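Local coordinates for phospholipase C-beta (PLC-beta) (Sepia officinalis, PDB 3QR0), which belongs to the phospholipase C-beta family, combining a PH domain, EF-hand-like regions, a TIM barrel with a bound calcium ion and a C2 domain, at residues Asn311-Met316 with Arg746-Arg751; Ala717-Ile722 with Arg734-Asp739. One frame throughout, in Å; residues are numbered along the deposited sequence.

Overall arrangement
After the PH domain the chain enters the EF-hand-like region, to which loop 311-316 belongs. Contact 1 joins this loop to strand 746-751 of the C2 domain and closes a loop of about 430 residues. The X and Y regions of the TIM barrel lie inside that loop, with the calcium ligands Asn339, Glu368, Asp370 and Glu417. Contact 2 is nested within it. It pairs 717-722 with 734-739, in the hairpin of strands 718-725 and 730-737. The two centres are about 11 Å apart. Each contact uses an outermost strand from a different four-stranded sheet of the C2 domain. Arg734 links them, probably through a hydrogen bond from its NH1 to Pro749 O.

Contact 1: Asn311-Met316 with Arg746-Arg751; sequences NNLTPM and RHVPLR. With GOL (glycerol), chain D.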
ATOM      1  N   ASN A 311      14.747  12.256   9.735  1.00 23.89           N
ATOM      2  CA  ASN A 311      13.743  11.860  10.723  1.00 23.69           C
ATOM      3  C   ASN A 311      12.543  11.117  10.132  1.00 23.43           C
ATOM      4  O   ASN A 311      11.512  10.993  10.789  1.00 23.29           O
ATOM      5  CB  ASN A 311      13.244  13.085  11.502  1.00 23.55           C
ATOM      6  CG  ASN A 311      12.619  12.702  12.842  1.00 23.40           C
ATOM      7  OD1 ASN A 311      13.166  11.874  13.568  1.00 21.01           O
ATOM      8  ND2 ASN A 311      11.462  13.286  13.158  1.00 22.05           N
ATOM      9  N   ASN A 312      12.683  10.608   8.909  1.00 23.82           N
ATOM     10  CA  ASN A 312      11.623   9.818   8.271  1.00 23.71           C
ATOM     11  C   ASN A 312      11.229   8.634   9.157  1.00 24.05           C
ATOM     12  O   ASN A 312      12.087   7.875   9.625  1.00 24.02           O
ATOM     13  CB  ASN A 312      12.076   9.337   6.878  1.00 23.82           C
ATOM     14  CG  ASN A 312      10.907   8.896   5.984  1.00 23.54           C
ATOM     15  OD1 ASN A 312      10.029   8.158   6.410  1.00 24.45           O
ATOM     16  ND2 ASN A 312      10.919   9.337   4.735  1.00 24.45           N
ATOM     17  N   LEU A 313       9.929   8.489   9.400  1.00 24.15           N
ATOM     18  CA  LEU A 313       9.427   7.409  10.248  1.00 24.86           C
ATOM     19  C   LEU A 313       9.626   6.027   9.614  1.00 24.79           C
ATOM     20  O   LEU A 313       9.741   5.031  10.318  1.00 24.84           O
ATOM     21  CB  LEU A 313       7.947   7.632  10.595  1.00 24.86           C
ATOM     22  CG  LEU A 313       6.898   7.207   9.564  1.00 25.55           C
ATOM     23  CD1 LEU A 313       6.654   5.694   9.609  1.00 26.34           C
ATOM     24  CD2 LEU A 313       5.597   7.947   9.805  1.00 26.61           C
ATOM     25  N   THR A 314       9.678   5.973   8.284  1.00 25.28           N
ATOM     26  CA  THR A 314       9.778   4.702   7.567  1.00 25.61           C
ATOM     27  C   THR A 314      11.166   4.066   7.724  1.00 26.05           C
ATOM     28  O   THR A 314      12.169   4.703   7.399  1.00 25.96           O
ATOM     29  CB  THR A 314       9.484   4.894   6.068  1.00 25.59           C
ATOM     30  OG1 THR A 314       8.184   5.477   5.908  1.00 25.85           O
ATOM     31  CG2 THR A 314       9.543   3.557   5.323  1.00 26.41           C
ATOM     32  N   PRO A 315      11.226   2.819   8.242  1.00 26.32           N
ATOM     33  CA  PRO A 315      12.502   2.095   8.334  1.00 26.90           C
ATOM     34  C   PRO A 315      12.954   1.631   6.954  1.00 27.23           C
ATOM     35  O   PRO A 315      12.347   0.732   6.365  1.00 26.47           O
ATOM     36  CB  PRO A 315      12.185   0.911   9.251  1.00 26.79           C
ATOM     37  CG  PRO A 315      10.705   0.743   9.188  1.00 26.67           C
ATOM     38  CD  PRO A 315      10.107   2.060   8.833  1.00 26.36           C
ATOM     39  N   MET A 316      14.006   2.257   6.446  1.00 28.32           N
ATOM     40  CA  MET A 316      14.428   2.039   5.063  1.00 29.39           C
ATOM     41  C   MET A 316      14.869   0.598   4.796  1.00 29.24           C
ATOM     42  O   MET A 316      14.615   0.076   3.715  1.00 28.84           O
ATOM     43  CB  MET A 316      15.522   3.040   4.667  1.00 30.26           C
ATOM     44  CG  MET A 316      15.003   4.471   4.532  1.00 32.95           C
ATOM     45  SD  MET A 316      13.772   4.650   3.206  1.00 39.42           S
ATOM     46  CE  MET A 316      12.845   6.084   3.769  1.00 37.72           C
ATOM     47  N   ARG A 746       7.753  12.303  15.629  1.00 22.71           N
ATOM     48  CA  ARG A 746       7.679  11.959  14.214  1.00 22.56           C
ATOM     49  C   ARG A 746       6.562  12.711  13.523  1.00 22.55           C
ATOM     50  O   ARG A 746       5.462  12.820  14.060  1.00 22.89           O
ATOM     51  CB  ARG A 746       7.427  10.455  14.047  1.00 21.79           C
ATOM     52  CG  ARG A 746       8.503   9.559  14.615  1.00 21.95           C
ATOM     53  CD  ARG A 746       9.799   9.582  13.805  1.00 21.69           C
ATOM     54  NE  ARG A 746      10.860   8.897  14.534  1.00 21.93           N
ATOM     55  CZ  ARG A 746      12.085   8.660  14.079  1.00 22.51           C
ATOM     56  NH1 ARG A 746      12.442   9.035  12.856  1.00 22.12           N
ATOM     57  NH2 ARG A 746      12.960   8.031  14.856  1.00 22.90           N
ATOM     58  N   HIS A 747       6.846  13.233  12.332  1.00 22.94           N
ATOM     59  CA  HIS A 747       5.782  13.584  11.400  1.00 22.96           C
ATOM     60  C   HIS A 747       5.344  12.318  10.690  1.00 22.62           C
ATOM     61  O   HIS A 747       6.165  11.472  10.331  1.00 23.04           O
ATOM     62  CB  HIS A 747       6.231  14.637  10.390  1.00 23.04           C
ATOM     63  CG  HIS A 747       6.433  15.988  10.994  1.00 23.60           C
ATOM     64  ND1 HIS A 747       7.620  16.365  11.584  1.00 23.52           N
ATOM     65  CD2 HIS A 747       5.594  17.042  11.121  1.00 23.98           C
ATOM     66  CE1 HIS A 747       7.506  17.599  12.041  1.00 24.86           C
ATOM     67  NE2 HIS A 747       6.290  18.034  11.773  1.00 24.79           N
ATOM     68  N   VAL A 748       4.038  12.199  10.488  1.00 22.79           N
ATOM     69  CA  VAL A 748       3.433  11.011   9.913  1.00 21.94           C
ATOM     70  C   VAL A 748       2.601  11.432   8.703  1.00 21.74           C
ATOM     71  O   VAL A 748       1.411  11.715   8.842  1.00 21.12           O
ATOM     72  CB  VAL A 748       2.533  10.306  10.959  1.00 22.07           C
ATOM     73  CG1 VAL A 748       2.007   8.980  10.417  1.00 21.19           C
ATOM     74  CG2 VAL A 748       3.295  10.085  12.257  1.00 22.98           C
ATOM     75  N   PRO A 749       3.234  11.520   7.513  1.00 21.55           N
ATOM     76  CA  PRO A 749       2.456  11.822   6.313  1.00 21.41           C
ATOM     77  C   PRO A 749       1.327  10.818   6.125  1.00 20.83           C
ATOM     78  O   PRO A 749       1.540   9.606   6.238  1.00 20.58           O
ATOM     79  CB  PRO A 749       3.487  11.720   5.183  1.00 21.36           C
ATOM     80  CG  PRO A 749       4.794  12.036   5.856  1.00 21.63           C
ATOM     81  CD  PRO A 749       4.680  11.447   7.228  1.00 21.68           C
ATOM     82  N   LEU A 750       0.131  11.327   5.869  1.00 20.86           N
ATOM     83  CA  LEU A 750      -1.052  10.483   5.761  1.00 20.62           C
ATOM     84  C   LEU A 750      -1.242   9.895   4.363  1.00 20.23           C
ATOM     85  O   LEU A 750      -0.823  10.476   3.358  1.00 20.39           O
ATOM     86  CB  LEU A 750      -2.293  11.275   6.160  1.00 21.15           C
ATOM     87  CG  LEU A 750      -2.321  11.758   7.607  1.00 22.17           C
ATOM     88  CD1 LEU A 750      -3.538  12.665   7.838  1.00 23.30           C
ATOM     89  CD2 LEU A 750      -2.342  10.572   8.569  1.00 22.72           C
ATOM     90  N   ARG A 751      -1.891   8.737   4.330  1.00 19.88           N
ATOM     91  CA  ARG A 751      -2.185   7.998   3.115  1.00 20.04           C
ATOM     92  C   ARG A 751      -3.688   7.860   2.940  1.00 20.04           C
ATOM     93  O   ARG A 751      -4.447   7.896   3.924  1.00 19.31           O
ATOM     94  CB  ARG A 751      -1.582   6.598   3.209  1.00 20.08           C
ATOM     95  CG  ARG A 751      -0.098   6.591   3.500  1.00 21.52           C
ATOM     96  CD  ARG A 751       0.675   6.977   2.271  1.00 23.45           C
ATOM     97  NE  ARG A 751       2.115   7.048   2.508  1.00 26.01           N
ATOM     98  CZ  ARG A 751       2.913   5.998   2.690  1.00 28.21           C
ATOM     99  NH1 ARG A 751       2.435   4.759   2.694  1.00 28.99           N
ATOM    100  NH2 ARG A 751       4.210   6.193   2.878  1.00 30.29           N
TER
HETATM  101  C1  GOL D1201      16.538   9.649  13.440  1.00 42.96           C
HETATM  102  O1  GOL D1201      15.436  10.196  14.136  1.00 42.19           O
HETATM  103  C2  GOL D1201      16.104   8.372  12.723  1.00 43.52           C
HETATM  104  O2  GOL D1201      15.599   7.463  13.675  1.00 44.51           O
HETATM  105  C3  GOL D1201      17.275   7.739  11.979  1.00 43.51           C
HETATM  106  O3  GOL D1201      16.822   6.652  11.200  1.00 43.68           O
HETATM  107  O   HOH W   1       9.068  12.183  10.900  1.00 24.07           O
HETATM  108  O   HOH W   2       7.991  10.379   8.104  1.00 29.07           O
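Asn311 meets the guanidinium of Arg746 with both its backbone and its side chain. Its carbonyl O accepts a weak hydrogen bond from Arg746 NH1 at 3.0 Å. Its OD1 lies over one guanidinium face, toward the rim, and the amide and guanidinium planes are only 15° apart. From there its angle to NH1 is too poor for a hydrogen bond. OD1 instead accepts from glycerol O1 at 2.9 Å and from Gln258. The same glycerol takes a nearly straight bond (174°) from Arg746 NH2 to its O2, at 2.9 Å, and so bridges the two side chains. A bend at chi2 turns the Arg746 chain toward this site, where NE also binds Pro743 O. A water bridges Asn311 O and His747 O.

Asn312 then forms an Asx turn, its OD1 accepting from Thr314 N at 2.9 Å. Its ND2 binds Glu309. This loop follows helix 299-307, in the EF-hand-like region, and lies against an outermost strand of a C2 sheet.

Leu313 N donates to a second water at 3.0 Å, and this water also bonds His747 O. With chi1 at 82° the Leu313 side chain swings its end to the strand. Leu313 CB packs alongside Arg746 CD at 4.2 Å. The side chain also packs on Met736 of strand 730-737. Leu313 CD2 comes within 3.8 Å of Val748 CG1 and also borders Pro749 CD.

Contact 2: Ala717-Ile722 with Arg734-Asp739; sequences AVVRII and RVMPLD
Val719 and Met736 form the tight centre of this antiparallel pairing. They are a hydrogen-bonded pair, with Val719 N to Met736 O at 3.0 Å and Met736 N to Val719 O at 2.8 Å. Ile721 and Arg734 form the next hydrogen-bonded pair. Val719 CG1 packs against Met736 CB at 3.7 Å. The Met736 chain bends at chi3 (-74°), which brings CE within 3.8 Å of Ile721 CD1. Leu738 CD2 adds to this cluster, 3.9 Å from Val719 CG1.

The other face carries Val718, Arg720, Val735 and Pro737. Val735 CG1 lies 3.9 Å from Val718 CB. The extended Arg720 chain passes Val735 CG2 with its CG and CD. Its NE binds His733, and its NH1 binds Tyr676 and a glycerol. Pro737 falls in a non-hydrogen-bonded pair with Val718, so its missing N-H costs no bond between these strands.

Strand pairing ends at Pro737, yet Leu738 still holds Ala717. Leu738 N bonds Ala717 O at 3.1 Å, and Leu738 CD1 packs on Ala717 CB. The loose end is Asp739, whose backbone N a water joins to Ala717 O. Asp739 itself is partly exposed.

The two strands are a beta hairpin of the C2 domain. Strand 718-725 is flanked on its other edge by strand 669-676. Val719, Ile721 and Leu738 meet strand 650-660 of the second sheet, whereas Val718, Arg720 and Val735 lie against helix 605-613.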
ATOM      1  N   ALA A 717       1.994  -7.423  14.929  1.00 22.62           N
ATOM      2  CA  ALA A 717       1.102  -6.293  15.159  1.00 22.41           C
ATOM      3  C   ALA A 717       1.461  -5.062  14.343  1.00 22.02           C
ATOM      4  O   ALA A 717       2.622  -4.852  13.971  1.00 22.17           O
ATOM      5  CB  ALA A 717       1.087  -5.938  16.641  1.00 22.28           C
ATOM      6  N   VAL A 718       0.446  -4.241  14.089  1.00 21.90           N
ATOM      7  CA  VAL A 718       0.635  -2.915  13.532  1.00 21.76           C
ATOM      8  C   VAL A 718      -0.129  -1.906  14.371  1.00 22.51           C
ATOM      9  O   VAL A 718      -1.162  -2.235  14.965  1.00 23.39           O
ATOM     10  CB  VAL A 718       0.160  -2.845  12.069  1.00 21.42           C
ATOM     11  CG1 VAL A 718       0.868  -3.898  11.241  1.00 20.60           C
ATOM     12  CG2 VAL A 718      -1.365  -3.008  11.968  1.00 21.38           C
ATOM     13  N   VAL A 719       0.399  -0.690  14.440  1.00 22.23           N
ATOM     14  CA  VAL A 719      -0.319   0.438  15.006  1.00 22.36           C
ATOM     15  C   VAL A 719      -0.770   1.311  13.846  1.00 22.24           C
ATOM     16  O   VAL A 719      -0.076   1.411  12.816  1.00 21.66           O
ATOM     17  CB  VAL A 719       0.543   1.221  16.039  1.00 22.97           C
ATOM     18  CG1 VAL A 719       1.765   1.863  15.378  1.00 23.55           C
ATOM     19  CG2 VAL A 719      -0.301   2.264  16.750  1.00 22.99           C
ATOM     20  N   ARG A 720      -1.953   1.903  13.988  1.00 22.10           N
ATOM     21  CA  ARG A 720      -2.563   2.646  12.905  1.00 21.99           C
ATOM     22  C   ARG A 720      -3.137   3.963  13.395  1.00 22.21           C
ATOM     23  O   ARG A 720      -3.900   3.985  14.361  1.00 22.21           O
ATOM     24  CB  ARG A 720      -3.678   1.819  12.269  1.00 21.86           C
ATOM     25  CG  ARG A 720      -4.284   2.463  11.050  1.00 22.52           C
ATOM     26  CD  ARG A 720      -5.251   1.534  10.366  1.00 23.44           C
ATOM     27  NE  ARG A 720      -5.969   2.217   9.295  1.00 24.37           N
ATOM     28  CZ  ARG A 720      -7.289   2.210   9.123  1.00 24.53           C
ATOM     29  NH1 ARG A 720      -8.097   1.553   9.951  1.00 25.14           N
ATOM     30  NH2 ARG A 720      -7.807   2.878   8.106  1.00 24.10           N
ATOM     31  N   ILE A 721      -2.773   5.046  12.711  1.00 22.10           N
ATOM     32  CA  ILE A 721      -3.344   6.372  12.951  1.00 22.74           C
ATOM     33  C   ILE A 721      -4.406   6.652  11.891  1.00 22.50           C
ATOM     34  O   ILE A 721      -4.133   6.518  10.700  1.00 22.23           O
ATOM     35  CB  ILE A 721      -2.251   7.468  12.899  1.00 22.90           C
ATOM     36  CG1 ILE A 721      -1.303   7.337  14.097  1.00 24.49           C
ATOM     37  CG2 ILE A 721      -2.876   8.865  12.891  1.00 23.45           C
ATOM     38  CD1 ILE A 721      -0.123   8.336  14.074  1.00 25.77           C
ATOM     39  N   ILE A 722      -5.611   7.026  12.321  1.00 22.89           N
ATOM     40  CA  ILE A 722      -6.702   7.363  11.406  1.00 22.74           C
ATOM     41  C   ILE A 722      -7.204   8.771  11.714  1.00 23.19           C
ATOM     42  O   ILE A 722      -7.529   9.085  12.855  1.00 23.32           O
ATOM     43  CB  ILE A 722      -7.894   6.374  11.506  1.00 22.73           C
ATOM     44  CG1 ILE A 722      -7.429   4.914  11.418  1.00 22.33           C
ATOM     45  CG2 ILE A 722      -8.903   6.663  10.390  1.00 23.08           C
ATOM     46  CD1 ILE A 722      -7.118   4.268  12.755  1.00 23.56           C
ATOM     47  N   ARG A 734      -2.327   6.055   8.467  1.00 21.15           N
ATOM     48  CA  ARG A 734      -0.981   5.521   8.304  1.00 21.59           C
ATOM     49  C   ARG A 734      -0.817   4.262   9.148  1.00 22.02           C
ATOM     50  O   ARG A 734      -1.105   4.278  10.342  1.00 22.13           O
ATOM     51  CB  ARG A 734       0.065   6.570   8.692  1.00 21.65           C
ATOM     52  CG  ARG A 734       1.504   6.195   8.341  1.00 22.78           C
ATOM     53  CD  ARG A 734       1.728   6.126   6.840  1.00 23.40           C
ATOM     54  NE  ARG A 734       3.105   5.737   6.533  1.00 24.40           N
ATOM     55  CZ  ARG A 734       4.104   6.579   6.275  1.00 26.57           C
ATOM     56  NH1 ARG A 734       3.910   7.898   6.248  1.00 26.41           N
ATOM     57  NH2 ARG A 734       5.314   6.090   6.025  1.00 27.60           N
ATOM     58  N   VAL A 735      -0.360   3.180   8.512  1.00 22.34           N
ATOM     59  CA  VAL A 735      -0.104   1.914   9.184  1.00 22.73           C
ATOM     60  C   VAL A 735       1.394   1.797   9.461  1.00 23.58           C
ATOM     61  O   VAL A 735       2.213   1.980   8.558  1.00 23.04           O
ATOM     62  CB  VAL A 735      -0.584   0.723   8.321  1.00 22.91           C
ATOM     63  CG1 VAL A 735      -0.165  -0.608   8.934  1.00 22.56           C
ATOM     64  CG2 VAL A 735      -2.099   0.764   8.157  1.00 22.44           C
ATOM     65  N   MET A 736       1.740   1.510  10.713  1.00 24.14           N
ATOM     66  CA  MET A 736       3.123   1.392  11.143  1.00 24.99           C
ATOM     67  C   MET A 736       3.330   0.034  11.823  1.00 24.73           C
ATOM     68  O   MET A 736       2.956  -0.142  12.977  1.00 24.68           O
ATOM     69  CB  MET A 736       3.461   2.524  12.113  1.00 25.88           C
ATOM     70  CG  MET A 736       3.486   3.904  11.465  1.00 28.31           C
ATOM     71  SD  MET A 736       3.678   5.225  12.680  1.00 34.71           S
ATOM     72  CE  MET A 736       2.040   5.245  13.399  1.00 33.53           C
ATOM     73  N   PRO A 737       3.905  -0.941  11.101  1.00 24.67           N
ATOM     74  CA  PRO A 737       4.201  -2.236  11.723  1.00 24.86           C
ATOM     75  C   PRO A 737       5.166  -2.063  12.890  1.00 25.49           C
ATOM     76  O   PRO A 737       6.091  -1.259  12.794  1.00 25.30           O
ATOM     77  CB  PRO A 737       4.857  -3.025  10.585  1.00 24.69           C
ATOM     78  CG  PRO A 737       4.377  -2.362   9.341  1.00 24.17           C
ATOM     79  CD  PRO A 737       4.308  -0.917   9.685  1.00 24.36           C
ATOM     80  N   LEU A 738       4.946  -2.789  13.985  1.00 26.12           N
ATOM     81  CA  LEU A 738       5.789  -2.645  15.177  1.00 27.06           C
ATOM     82  C   LEU A 738       7.175  -3.244  14.962  1.00 27.82           C
ATOM     83  O   LEU A 738       8.119  -2.872  15.652  1.00 27.86           O
ATOM     84  CB  LEU A 738       5.145  -3.274  16.410  1.00 27.12           C
ATOM     85  CG  LEU A 738       3.762  -2.782  16.837  1.00 27.75           C
ATOM     86  CD1 LEU A 738       3.477  -3.259  18.258  1.00 27.43           C
ATOM     87  CD2 LEU A 738       3.631  -1.264  16.732  1.00 27.42           C
ATOM     88  N   ASP A 739       7.282  -4.180  14.020  1.00 28.53           N
ATOM     89  CA  ASP A 739       8.580  -4.655  13.544  1.00 29.68           C
ATOM     90  C   ASP A 739       9.264  -3.487  12.824  1.00 29.47           C
ATOM     91  O   ASP A 739       8.890  -3.133  11.712  1.00 29.93           O
ATOM     92  CB  ASP A 739       8.388  -5.854  12.601  1.00 29.79           C
ATOM     93  CG  ASP A 739       9.704  -6.426  12.071  1.00 32.44           C
ATOM     94  OD1 ASP A 739       9.645  -7.224  11.103  1.00 35.41           O
ATOM     95  OD2 ASP A 739      10.789  -6.093  12.602  1.00 34.98           O
TER
HETATM   96  O   HOH W   3       4.953  -5.852  13.003  1.00 29.36           O